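Local coordinates for protein UDP-N-Acetylenolpyruvylglucosamine Reductase (Thermus caldophilus, PDB 2GQT) that uses a bound FAD cofactor in cell-wall formation, probably reducing UDP-N-acetylenolpyruvylglucosamine to UDP-N-acetylmuramate with NADPH in the peptidoglycan pathway, at residues R36-E39 with A40-V44; G122-A125 with D126-A130; E171-K174 with E175-L178; V247-L250 with V251-V254. All blocks are in the same frame, centred on the assembly; numbering follows the deposited sequence.

Interaction 1: R36-E39 with A40-V44. With FAD (flavin-adenine dinucleotide), chain C.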
# COMPACT_ATOMS: atom_id res chain seq x y z
N ARG A 36 -9.09 4.63 -21.91
CA ARG A 36 -10.24 5.53 -21.80
C ARG A 36 -10.31 6.24 -20.44
O ARG A 36 -10.53 7.45 -20.38
CB ARG A 36 -11.55 4.77 -22.08
CG ARG A 36 -12.80 5.62 -21.94
CD ARG A 36 -14.05 4.77 -21.84
NE ARG A 36 -15.07 5.44 -21.04
CZ ARG A 36 -16.12 4.84 -20.48
NH1 ARG A 36 -16.31 3.54 -20.63
NH2 ARG A 36 -16.99 5.56 -19.78
N ALA A 37 -10.12 5.49 -19.36
CA ALA A 37 -10.19 6.06 -18.01
C ALA A 37 -9.16 7.17 -17.79
O ALA A 37 -9.42 8.11 -17.05
CB ALA A 37 -10.00 4.96 -16.97
N THR A 38 -8.01 7.06 -18.45
CA THR A 38 -6.89 7.98 -18.24
C THR A 38 -6.93 9.22 -19.15
O THR A 38 -5.96 9.97 -19.20
CB THR A 38 -5.52 7.29 -18.42
OG1 THR A 38 -5.47 6.63 -19.69
CG2 THR A 38 -5.28 6.28 -17.31
N GLU A 39 -8.04 9.43 -19.84
CA GLU A 39 -8.18 10.55 -20.77
C GLU A 39 -8.44 11.87 -20.05
O GLU A 39 -8.34 12.94 -20.65
CB GLU A 39 -9.29 10.27 -21.79
CG GLU A 39 -8.89 9.28 -22.86
CD GLU A 39 -10.02 9.00 -23.83
OE1 GLU A 39 -11.17 9.40 -23.55
OE2 GLU A 39 -9.76 8.36 -24.88
N ALA A 40 -8.80 11.79 -18.77
CA ALA A 40 -8.95 12.96 -17.92
C ALA A 40 -8.12 12.75 -16.64
O ALA A 40 -7.71 11.62 -16.36
CB ALA A 40 -10.41 13.18 -17.59
N PRO A 41 -7.86 13.83 -15.87
CA PRO A 41 -7.10 13.72 -14.62
C PRO A 41 -7.57 12.57 -13.73
O PRO A 41 -8.76 12.40 -13.51
CB PRO A 41 -7.35 15.06 -13.94
CG PRO A 41 -7.57 16.01 -15.07
CD PRO A 41 -8.26 15.23 -16.15
N TYR A 42 -6.61 11.79 -13.24
CA TYR A 42 -6.90 10.56 -12.52
C TYR A 42 -5.92 10.34 -11.38
O TYR A 42 -4.82 10.92 -11.36
CB TYR A 42 -6.85 9.35 -13.47
CG TYR A 42 -5.51 9.18 -14.14
CD1 TYR A 42 -4.48 8.45 -13.53
CD2 TYR A 42 -5.25 9.77 -15.38
CE1 TYR A 42 -3.24 8.31 -14.13
CE2 TYR A 42 -4.02 9.63 -15.99
CZ TYR A 42 -3.01 8.91 -15.37
OH TYR A 42 -1.79 8.77 -15.99
N ARG A 43 -6.33 9.50 -10.43
CA ARG A 43 -5.47 8.90 -9.42
C ARG A 43 -5.68 7.39 -9.52
O ARG A 43 -6.71 6.95 -10.02
CB ARG A 43 -5.88 9.37 -8.03
CG ARG A 43 -5.82 10.87 -7.80
CD ARG A 43 -6.31 11.20 -6.42
NE ARG A 43 -6.49 12.64 -6.23
CZ ARG A 43 -5.72 13.41 -5.48
NH1 ARG A 43 -4.69 12.90 -4.81
NH2 ARG A 43 -5.99 14.70 -5.40
N VAL A 44 -4.72 6.61 -9.04
CA VAL A 44 -4.88 5.16 -8.99
C VAL A 44 -5.04 4.73 -7.53
O VAL A 44 -4.27 5.14 -6.65
CB VAL A 44 -3.70 4.39 -9.64
CG1 VAL A 44 -3.98 2.89 -9.67
CG2 VAL A 44 -3.44 4.91 -11.03
PA FAD C . -2.76 2.46 -1.83
O1A FAD C . -2.76 2.80 -0.40
O2A FAD C . -4.03 2.18 -2.53
O5B FAD C . -2.00 3.58 -2.67
C5B FAD C . -0.72 4.04 -2.23
C4B FAD C . -0.04 4.82 -3.33
O4B FAD C . 0.22 3.92 -4.43
C3B FAD C . -0.89 5.96 -3.92
O3B FAD C . 0.01 6.99 -4.35
C2B FAD C . -1.55 5.30 -5.12
O2B FAD C . -1.92 6.24 -6.12
C1B FAD C . -0.41 4.43 -5.62
N9A FAD C . -0.81 3.28 -6.45
C8A FAD C . -1.61 2.26 -6.09
N7A FAD C . -1.71 1.40 -7.11
C5A FAD C . -0.95 1.85 -8.11
C6A FAD C . -0.66 1.42 -9.41
N6A FAD C . -1.15 0.28 -9.92
N1A FAD C . 0.17 2.16 -10.16
C2A FAD C . 0.69 3.31 -9.70
N3A FAD C . 0.44 3.77 -8.48
C4A FAD C . -0.38 3.05 -7.69
N1 FAD C . 4.24 -0.71 4.12
C2 FAD C . 5.53 -1.17 4.07
O2 FAD C . 6.33 -0.69 3.28
N3 FAD C . 5.94 -2.18 4.95
C4 FAD C . 5.07 -2.75 5.86
O4 FAD C . 5.47 -3.65 6.61
C4X FAD C . 3.76 -2.28 5.90
N5 FAD C . 2.85 -2.82 6.81
C5X FAD C . 1.52 -2.38 6.79
C6 FAD C . 0.60 -2.98 7.66
C7 FAD C . -0.73 -2.58 7.66
C7M FAD C . -1.72 -3.26 8.61
C8 FAD C . -1.14 -1.57 6.78
C8M FAD C . -2.61 -1.12 6.77
C9 FAD C . -0.23 -0.97 5.92
C9A FAD C . 1.11 -1.37 5.91
N10 FAD C . 2.05 -0.77 5.05
C10 FAD C . 3.35 -1.26 5.03
C1' FAD C . 1.70 0.37 4.17
C2' FAD C . 1.08 -0.07 2.84
O2' FAD C . 0.58 -1.42 2.93
C3' FAD C . 2.08 -0.01 1.68
O3' FAD C . 2.52 1.35 1.49
C4' FAD C . 1.49 -0.57 0.38
O4' FAD C . 2.53 -0.69 -0.59
C5' FAD C . 0.36 0.28 -0.19
O5' FAD C . -0.22 -0.47 -1.26
P FAD C . -1.76 -0.28 -1.61
O1P FAD C . -2.04 -1.14 -2.78
O2P FAD C . -2.61 -0.40 -0.41
O3P FAD C . -1.72 1.24 -2.11
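Thr38 lays its methyl over one face of the Tyr42 ring, the side-chain contact that closes the turn between helix 31-37 and strand 42-44. This is a CH-pi contact: Thr38 CG2 stands 3.9 Å from the ring centroid, only 14° off the normal, and is displaced toward the CE2-CZ side. Thr38 CB reaches the same rim, 3.7 Å from Tyr42 CE2. In the plane of the ring, the carbonyl oxygen of Ala40 lies at the edge.

Tyr42 CG sits between the backbone N and the carbonyl carbon (chi1 59°), a cramped setting that stands the ring beside Thr38. The far end of the ring is held as well, since Tyr42 OH hydrogen-bonds to Gly159 O. On the threonine, OG1 turns back into the helix and bonds to the carbonyl oxygen of Leu34, which leaves the methyl to meet the ring. A leucine in place of Tyr42 would probably leave the Thr38 methyl without its flat seat and Gly159 O without its hydroxyl partner.

Thr38 is the first residue to depart from helical geometry, and the bond from Glu39 N to Arg36 O, 3.2 Å, closes the last turn. Further out, Ile63 and Ile161 pack against both Thr38 and Tyr42. Two residues after Tyr42, Val44 O accepts a 2.6 Å hydrogen bond from the ribose hydroxyl O2B of FAD, while Val44 CG1 lies 3.6 Å from C5A of its adenine. The helix-turn-strand unit thus delivers an edge strand of the mixed sheet in the FAD-binding domain to the adenosine end of the cofactor.

Interaction 2: G122-A125 with D126-A130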
# COMPACT_ATOMS: atom_id res chain seq x y z
N GLY A 122 13.26 -7.58 3.48
CA GLY A 122 13.28 -7.38 2.04
C GLY A 122 12.27 -6.32 1.62
O GLY A 122 11.40 -5.94 2.41
N GLU A 123 12.40 -5.86 0.39
CA GLU A 123 11.48 -4.87 -0.17
C GLU A 123 11.02 -5.28 -1.56
O GLU A 123 11.66 -6.11 -2.22
CB GLU A 123 12.12 -3.48 -0.22
CG GLU A 123 13.36 -3.40 -1.08
CD GLU A 123 14.05 -2.06 -0.97
OE1 GLU A 123 14.67 -1.65 -1.98
OE2 GLU A 123 13.98 -1.41 0.10
N MET A 124 9.92 -4.69 -2.00
CA MET A 124 9.29 -5.04 -3.27
C MET A 124 10.29 -5.02 -4.42
O MET A 124 10.28 -5.92 -5.25
CB MET A 124 8.09 -4.14 -3.55
CG MET A 124 7.26 -4.57 -4.75
SD MET A 124 6.38 -6.11 -4.43
CE MET A 124 5.41 -6.25 -5.93
N ALA A 125 11.15 -4.01 -4.46
CA ALA A 125 12.15 -3.87 -5.53
C ALA A 125 13.03 -5.11 -5.69
O ALA A 125 13.38 -5.47 -6.81
CB ALA A 125 13.00 -2.64 -5.30
N ASP A 126 13.36 -5.75 -4.57
CA ASP A 126 14.19 -6.97 -4.55
C ASP A 126 13.55 -8.10 -5.33
O ASP A 126 14.25 -8.98 -5.83
CB ASP A 126 14.43 -7.47 -3.11
CG ASP A 126 15.14 -6.47 -2.22
OD1 ASP A 126 15.99 -5.68 -2.71
OD2 ASP A 126 14.87 -6.50 -1.00
N ALA A 127 12.22 -8.09 -5.40
CA ALA A 127 11.45 -9.21 -5.96
C ALA A 127 10.97 -8.97 -7.38
O ALA A 127 10.15 -9.73 -7.90
CB ALA A 127 10.26 -9.55 -5.06
N LEU A 128 11.49 -7.92 -8.02
CA LEU A 128 11.05 -7.56 -9.37
C LEU A 128 12.07 -7.89 -10.43
O LEU A 128 13.27 -7.65 -10.23
CB LEU A 128 10.72 -6.06 -9.43
CG LEU A 128 9.53 -5.57 -8.60
CD1 LEU A 128 9.46 -4.05 -8.63
CD2 LEU A 128 8.21 -6.19 -9.07
N GLU A 129 11.60 -8.43 -11.55
CA GLU A 129 12.41 -8.58 -12.77
C GLU A 129 12.04 -7.56 -13.84
O GLU A 129 12.92 -7.09 -14.58
CB GLU A 129 12.26 -9.99 -13.36
CG GLU A 129 13.03 -11.06 -12.62
CD GLU A 129 12.85 -12.46 -13.21
OE1 GLU A 129 13.62 -13.35 -12.81
OE2 GLU A 129 11.93 -12.67 -14.04
N ALA A 130 10.76 -7.24 -13.94
CA ALA A 130 10.27 -6.29 -14.93
C ALA A 130 8.97 -5.68 -14.44
O ALA A 130 8.24 -6.30 -13.66
CB ALA A 130 10.06 -6.96 -16.28
O HOH W 1 16.26 -3.10 -3.59
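Asp126 is tied to the backbone of Glu123 twice, once through its carboxylate and once through its own N. Glu123 N gives a 2.9 Å, nearly straight hydrogen bond to Asp126 OD2, meeting it 44° out of the carboxylate plane. Asp126 CG, anti to its carbonyl carbon and beside the backbone N, carries OD2 back to this donor. In return Asp126 N bonds to Glu123 O, more bent at 133°. The next link, 2.9 Å from Ala127 N to Met124 O, continues the same three-residue spacing, and a weak one joins Leu128 N to Ala125 O. This is a short 3-10 turn that leads from the weakly bonded strand 122-123 into strand 128-135 of the FAD-binding domain.

The carboxylate planes of Glu123 and Asp126 are nearly parallel, 17° apart, although the side chains cross at about a right angle; Glu123 OE1 and Asp126 OD1 lie 4.3 Å apart. A water donates to both oxygens and probably eases their repulsion. Glu123 OE2 is in a salt bridge with Arg152, probably an active-site residue, and OE1 also takes a bond from Asn116 ND2.

Apolar contact comes from Met124 CE, 4.2 Å from Leu128 CD2; both side chains pack on Val113 of helix 109-114.

Interaction 3: E171-K174 with E175-L178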
# COMPACT_ATOMS: atom_id res chain seq x y z
N GLU A 171 13.73 -21.29 -6.59
CA GLU A 171 13.22 -22.54 -6.02
C GLU A 171 13.86 -22.85 -4.67
O GLU A 171 15.09 -22.83 -4.53
CB GLU A 171 13.43 -23.70 -6.99
CG GLU A 171 12.62 -23.57 -8.27
CD GLU A 171 12.86 -24.70 -9.25
OE1 GLU A 171 12.15 -24.74 -10.29
OE2 GLU A 171 13.74 -25.55 -9.00
N ARG A 172 13.02 -23.11 -3.67
CA ARG A 172 13.44 -23.52 -2.33
C ARG A 172 12.40 -24.47 -1.77
O ARG A 172 11.24 -24.42 -2.17
CB ARG A 172 13.56 -22.31 -1.40
CG ARG A 172 14.84 -21.50 -1.54
CD ARG A 172 15.09 -20.67 -0.29
NE ARG A 172 16.52 -20.48 -0.04
CZ ARG A 172 17.23 -19.43 -0.43
NH1 ARG A 172 16.66 -18.43 -1.10
NH2 ARG A 172 18.52 -19.37 -0.15
N PRO A 173 12.80 -25.36 -0.83
CA PRO A 173 11.81 -26.20 -0.17
C PRO A 173 10.68 -25.39 0.46
O PRO A 173 10.94 -24.37 1.12
CB PRO A 173 12.63 -26.90 0.92
CG PRO A 173 14.00 -26.96 0.37
CD PRO A 173 14.16 -25.65 -0.36
N LYS A 174 9.45 -25.83 0.26
CA LYS A 174 8.28 -25.16 0.82
C LYS A 174 8.42 -24.95 2.32
O LYS A 174 8.13 -23.87 2.84
CB LYS A 174 6.98 -25.91 0.47
CG LYS A 174 5.72 -25.28 1.04
CD LYS A 174 4.44 -25.94 0.53
CE LYS A 174 3.20 -25.43 1.28
NZ LYS A 174 2.97 -23.98 1.09
N GLU A 175 8.89 -25.98 3.03
CA GLU A 175 9.02 -25.89 4.49
C GLU A 175 10.00 -24.78 4.91
O GLU A 175 9.80 -24.13 5.93
CB GLU A 175 9.40 -27.24 5.10
CG GLU A 175 10.78 -27.77 4.69
CD GLU A 175 11.90 -27.22 5.56
OE1 GLU A 175 11.70 -27.08 6.78
OE2 GLU A 175 12.99 -26.92 5.01
N GLU A 176 11.06 -24.57 4.12
CA GLU A 176 12.04 -23.52 4.39
C GLU A 176 11.42 -22.14 4.19
O GLU A 176 11.61 -21.24 5.01
CB GLU A 176 13.28 -23.66 3.49
CG GLU A 176 14.37 -22.61 3.81
CD GLU A 176 15.62 -22.72 2.95
OE1 GLU A 176 15.69 -23.59 2.06
OE2 GLU A 176 16.55 -21.91 3.17
N ILE A 177 10.70 -21.97 3.08
CA ILE A 177 9.99 -20.73 2.79
C ILE A 177 9.05 -20.39 3.96
O ILE A 177 9.02 -19.25 4.44
CB ILE A 177 9.23 -20.83 1.46
CG1 ILE A 177 10.23 -21.01 0.31
CG2 ILE A 177 8.39 -19.58 1.23
CD1 ILE A 177 9.60 -21.39 -1.00
N LEU A 178 8.32 -21.40 4.43
CA LEU A 178 7.38 -21.21 5.53
C LEU A 178 8.07 -20.88 6.85
O LEU A 178 7.55 -20.09 7.65
CB LEU A 178 6.44 -22.42 5.66
CG LEU A 178 5.24 -22.50 4.70
CD1 LEU A 178 4.28 -21.32 4.83
CD2 LEU A 178 5.63 -22.65 3.25
O HOH W 2 17.45 -23.47 -0.61
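From the N-cap residue Pro173, the carbonyl oxygen accepts a straight 3.1 Å hydrogen bond from Ile177 N and a weak one from Glu176 N, starting the first turn of helix 174-187. A two-residue loop, Arg172 and Pro173, joins it to strand 161-171, and the side chains of Arg172 and Glu176 meet just outside the turn. They form a long salt bridge, Arg172 NE to Glu176 OE2 at 3.5 Å, with the guanidinium and carboxylate planes 79° apart. A water spans the same pair, donating to Glu176 OE1 and weakly accepting from Arg172 NE. Glu176 reaches this position with CG opposite its own backbone N (chi1 -177°) and the rest of the chain extended, so that it runs side by side with Pro173; its OE1 lies 3.5 Å from Pro173 CD. Replacing Glu176 by an alanine would probably leave Arg172 NE without its carboxylate mate and the bridging water without one acceptor. Glu175 instead turns its carboxylate to Arg179, one helical turn on.

Ile177 packs against Ala92 and Ser97, joining the helix to helix 84-93 and strand 96-97. Its CG1 also lies 4.0 Å from Arg172 CB.

Interaction 4: V247-L250 with V251-V254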
# COMPACT_ATOMS: atom_id res chain seq x y z
N VAL A 247 -8.30 12.17 12.64
CA VAL A 247 -7.00 11.57 12.40
C VAL A 247 -5.93 12.66 12.24
O VAL A 247 -4.87 12.57 12.87
CB VAL A 247 -7.02 10.64 11.17
CG1 VAL A 247 -5.63 10.10 10.89
CG2 VAL A 247 -8.01 9.50 11.38
N LEU A 248 -6.20 13.68 11.42
CA LEU A 248 -5.24 14.78 11.22
C LEU A 248 -4.94 15.53 12.51
O LEU A 248 -3.80 15.91 12.76
CB LEU A 248 -5.71 15.77 10.15
CG LEU A 248 -5.65 15.35 8.67
CD1 LEU A 248 -6.37 16.40 7.84
CD2 LEU A 248 -4.21 15.16 8.17
N GLU A 249 -5.97 15.74 13.32
CA GLU A 249 -5.77 16.40 14.61
C GLU A 249 -4.83 15.58 15.50
O GLU A 249 -3.93 16.13 16.13
CB GLU A 249 -7.10 16.63 15.30
CG GLU A 249 -6.97 17.52 16.52
CD GLU A 249 -8.30 17.92 17.11
OE1 GLU A 249 -8.37 18.13 18.34
OE2 GLU A 249 -9.29 18.01 16.35
N LEU A 250 -5.03 14.27 15.54
CA LEU A 250 -4.16 13.40 16.30
C LEU A 250 -2.72 13.43 15.77
O LEU A 250 -1.77 13.45 16.56
CB LEU A 250 -4.71 11.99 16.29
CG LEU A 250 -4.06 10.97 17.21
CD1 LEU A 250 -4.03 11.45 18.66
CD2 LEU A 250 -4.81 9.66 17.08
N VAL A 251 -2.57 13.44 14.45
CA VAL A 251 -1.26 13.59 13.82
C VAL A 251 -0.56 14.87 14.30
O VAL A 251 0.61 14.84 14.69
CB VAL A 251 -1.38 13.54 12.27
CG1 VAL A 251 -0.10 14.02 11.60
CG2 VAL A 251 -1.70 12.12 11.82
N ARG A 252 -1.29 15.98 14.27
CA ARG A 252 -0.74 17.25 14.73
C ARG A 252 -0.36 17.21 16.20
O ARG A 252 0.65 17.79 16.61
CB ARG A 252 -1.72 18.39 14.46
CG ARG A 252 -1.84 18.76 12.99
CD ARG A 252 -2.53 20.11 12.81
NE ARG A 252 -3.84 20.14 13.46
CZ ARG A 252 -4.97 19.69 12.91
NH1 ARG A 252 -4.97 19.16 11.70
NH2 ARG A 252 -6.10 19.77 13.59
N ARG A 253 -1.14 16.50 17.01
CA ARG A 253 -0.82 16.35 18.43
C ARG A 253 0.50 15.62 18.63
O ARG A 253 1.30 16.01 19.48
CB ARG A 253 -1.96 15.63 19.15
CG ARG A 253 -3.24 16.46 19.24
CD ARG A 253 -3.23 17.32 20.48
NE ARG A 253 -3.51 16.50 21.65
CZ ARG A 253 -2.89 16.61 22.81
NH1 ARG A 253 -1.91 17.51 22.95
NH2 ARG A 253 -3.22 15.81 23.82
N VAL A 254 0.74 14.58 17.83
CA VAL A 254 2.03 13.87 17.90
C VAL A 254 3.16 14.80 17.46
O VAL A 254 4.21 14.83 18.09
CB VAL A 254 2.04 12.56 17.05
CG1 VAL A 254 3.44 11.93 17.03
CG2 VAL A 254 1.02 11.57 17.58
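Val251 meets the preceding turn through the carbonyl oxygens of Val247 and Leu248. Val251 N gives a 2.9 Å hydrogen bond to Val247 O, in the carbonyl plane. Val251 CG2 rests 3.4 Å from that same Val247 O. On the other side-chain carbon, Val251 CB lies 3.4 Å from Leu248 O. The torsion that puts CG1 opposite the backbone N (chi1 166°) leaves CG2 beside that N and close to Val247 O, which the N bonds. Beyond the turn, Val251 packs on Ile236.

Leu250 is buried to almost the same extent by the contact as Val251. Its oxygen accepts from Val254 N at 3.0 Å, and Val254 CG2 lies against that oxygen, repeating the pattern of Val251 one turn earlier. The leucine side chain itself turns off the helix, onto Ile228 and Ile236. Together with Val247 and Val254, these two residues form the apolar side of the amphipathic helix 244-257 in the C-terminal domain, packed on strands 226-228 and 236-238.

Arg252 occupies the other, solvent-exposed side. Bent at chi3 (-55°), its chain folds back along the helix and lays one face of the guanidinium over the backbone: Glu249 CA is 3.5 Å above the plane, and Leu248 O stands over the same face, toward the rim. Arg252 N bonds to that same Leu248 oxygen. Methylenes also line the group, with Arg252 NH1 3.8 Å from Leu248 CB and NH2 close to Glu249 CB. The Glu249 carboxylate stays beyond salt-bridge range, its OE2 4.6 Å from Arg252 NH2, so any attraction between the two is probably modest.

In the fold
The four contacts follow one another along the chain; none nests within or crosses another. Interaction 1 closes the turn from helix 31-37 into strand 42-44, and interaction 2 the short turn between strands 122-123 and 128-135, both in the FAD-binding domain, their centres about 27 Å apart. Interaction 3 follows strand 161-171, the partner of strand 128-135, and opens helix 174-187; its centre is about 18 Å from that of interaction 2. Interaction 4 lies within a single helix, 244-257, about 43 Å from interaction 3 between centres. Strand 161-171 thus relates the first three, since Ile161 touches interaction 1, Val165 touches interaction 2 and the strand's end leads into interaction 3.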